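Local coordinates for conserved hypothetical protein (Thermoplasma acidophilum, PDB 1RLH) that is of unknown function but belongs to the adenosine-specific kinase family and may transfer AMP to proteins, at residues 52-57 with 97-102. Numbering follows the deposited sequence.
Sequences PGSKYG and ILIRNA
Ile99 holds CG1 anti to its carbonyl carbon (chi1 -55°), which leaves CG2 anti to N; CG1 then meets Tyr56 CB at 4.2 Å, and CG2 lies 3.9 Å from Ser54 OG. A chi1 of 80° tucks Tyr56 CG over its own backbone, flanked by N and C, and the ring leads away from the neighbouring strand to the hydroxyl's hydrogen bond with Asn44. Ser54 OG bonds back to Val51 O, and Ser54 CB sits 3.3 Å from both Arg100 O and Asn101 O, with Ala102 CB alongside. Tyr56 and Ile99 are the non-hydrogen-bonded pair of two adjoining antiparallel strands, flanked by the hydrogen-bonded pairs Lys55–Arg100 and Gly57–Leu98. Each flanking pair is closed by two backbone bonds; that from Arg100 N to Lys55 O, 2.8 Å, is nearly straight at 172°. Between them Tyr56 CA approaches Leu98 O at 3.1 Å, a CA-H...O contact. Beyond the strand ends a water donates to Asn101 O at 2.9 Å and, weakly, to Gly53 O. Helix 104-115 covers Ile99, and helix 76-89 covers Leu98 on the opposite face. Four bonds thus satisfy the facing N and O atoms of Lys55, Gly57, Leu98 and Arg100, so strands 55-61 and 94-100 are joined mainly by main-chain polarity, with one light apolar touch between Tyr56 and Ile99.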
loop_
_atom_site.group_PDB
_atom_site.type_symbol
_atom_site.label_atom_id
_atom_site.label_comp_id
_atom_site.label_asym_id
_atom_site.label_seq_id
_atom_site.Cartn_x
_atom_site.Cartn_y
_atom_site.Cartn_z
ATOM N N PRO A 52 4.551 16.257 -8.040
ATOM C CA PRO A 52 5.234 17.536 -7.821
ATOM C C PRO A 52 4.315 18.552 -7.169
ATOM O O PRO A 52 3.134 18.632 -7.501
ATOM C CB PRO A 52 5.631 17.965 -9.231
ATOM C CG PRO A 52 5.806 16.677 -9.940
ATOM C CD PRO A 52 4.598 15.905 -9.467
ATOM N N GLY A 53 4.859 19.328 -6.242
ATOM C CA GLY A 53 4.056 20.330 -5.571
ATOM C C GLY A 53 3.276 19.768 -4.402
ATOM O O GLY A 53 2.703 20.524 -3.614
ATOM N N SER A 54 3.252 18.444 -4.283
ATOM C CA SER A 54 2.535 17.796 -3.193
ATOM C C SER A 54 3.507 17.083 -2.262
ATOM O O SER A 54 4.697 16.971 -2.555
ATOM C CB SER A 54 1.532 16.782 -3.742
ATOM O OG SER A 54 2.198 15.634 -4.237
ATOM N N LYS A 55 2.993 16.615 -1.131
ATOM C CA LYS A 55 3.803 15.893 -0.161
ATOM C C LYS A 55 3.440 14.425 -0.316
ATOM O O LYS A 55 2.264 14.083 -0.445
ATOM C CB LYS A 55 3.492 16.369 1.259
ATOM C CG LYS A 55 3.840 17.829 1.511
ATOM C CD LYS A 55 5.330 18.078 1.333
ATOM C CE LYS A 55 5.686 19.538 1.585
ATOM N NZ LYS A 55 7.146 19.787 1.420
ATOM N N TYR A 56 4.441 13.553 -0.307
ATOM C CA TYR A 56 4.163 12.136 -0.481
ATOM C C TYR A 56 5.191 11.239 0.183
ATOM O O TYR A 56 6.249 11.687 0.626
ATOM C CB TYR A 56 4.105 11.802 -1.976
ATOM C CG TYR A 56 5.467 11.641 -2.620
ATOM C CD1 TYR A 56 6.015 10.373 -2.833
ATOM C CD2 TYR A 56 6.224 12.756 -2.989
ATOM C CE1 TYR A 56 7.284 10.219 -3.397
ATOM C CE2 TYR A 56 7.495 12.610 -3.553
ATOM C CZ TYR A 56 8.017 11.341 -3.754
ATOM O OH TYR A 56 9.269 11.198 -4.313
ATOM N N GLY A 57 4.853 9.959 0.237
ATOM C CA GLY A 57 5.733 8.968 0.811
ATOM C C GLY A 57 5.447 7.665 0.092
ATOM O O GLY A 57 4.331 7.461 -0.396
ATOM N N ILE A 97 1.552 3.929 -0.932
ATOM C CA ILE A 97 1.840 5.312 -1.280
ATOM C C ILE A 97 0.850 6.210 -0.543
ATOM O O ILE A 97 -0.336 5.902 -0.467
ATOM C CB ILE A 97 1.692 5.550 -2.805
ATOM C CG1 ILE A 97 2.705 4.699 -3.573
ATOM C CG2 ILE A 97 1.899 7.027 -3.127
ATOM C CD1 ILE A 97 2.446 4.653 -5.077
ATOM N N LEU A 98 1.350 7.299 0.032
ATOM C CA LEU A 98 0.500 8.257 0.731
ATOM C C LEU A 98 0.763 9.610 0.096
ATOM O O LEU A 98 1.913 10.016 -0.046
ATOM C CB LEU A 98 0.830 8.298 2.226
ATOM C CG LEU A 98 0.235 7.171 3.074
ATOM C CD1 LEU A 98 0.802 7.223 4.480
ATOM C CD2 LEU A 98 -1.280 7.307 3.108
ATOM N N ILE A 99 -0.302 10.297 -0.304
ATOM C CA ILE A 99 -0.169 11.599 -0.944
ATOM C C ILE A 99 -1.080 12.623 -0.289
ATOM O O ILE A 99 -2.251 12.360 -0.044
ATOM C CB ILE A 99 -0.530 11.527 -2.444
ATOM C CG1 ILE A 99 0.318 10.460 -3.135
ATOM C CG2 ILE A 99 -0.288 12.889 -3.099
ATOM C CD1 ILE A 99 -0.135 10.123 -4.542
ATOM N N ARG A 100 -0.529 13.796 -0.014
ATOM C CA ARG A 100 -1.284 14.871 0.610
ATOM C C ARG A 100 -1.062 16.155 -0.187
ATOM O O ARG A 100 -0.023 16.324 -0.824
ATOM C CB ARG A 100 -0.810 15.051 2.057
ATOM C CG ARG A 100 -1.410 16.232 2.783
ATOM C CD ARG A 100 -0.752 16.418 4.145
ATOM N NE ARG A 100 -1.146 15.397 5.111
ATOM C CZ ARG A 100 -0.631 15.294 6.332
ATOM N NH1 ARG A 100 0.304 16.146 6.726
ATOM N NH2 ARG A 100 -1.060 14.358 7.166
ATOM N N ASN A 101 -2.045 17.048 -0.165
ATOM C CA ASN A 101 -1.936 18.315 -0.880
ATOM C C ASN A 101 -1.791 18.121 -2.386
ATOM O O ASN A 101 -0.960 18.766 -3.025
ATOM C CB ASN A 101 -0.738 19.112 -0.350
ATOM C CG ASN A 101 -0.885 19.487 1.113
ATOM O OD1 ASN A 101 0.030 20.051 1.713
ATOM N ND2 ASN A 101 -2.042 19.181 1.692
ATOM N N ALA A 102 -2.600 17.232 -2.948
ATOM C CA ALA A 102 -2.559 16.972 -4.381
ATOM C C ALA A 102 -3.956 17.072 -4.984
ATOM O O ALA A 102 -4.944 16.682 -4.354
ATOM C CB ALA A 102 -1.978 15.589 -4.647
HETATM O O HOH W 1 -0.285 20.563 -5.159
#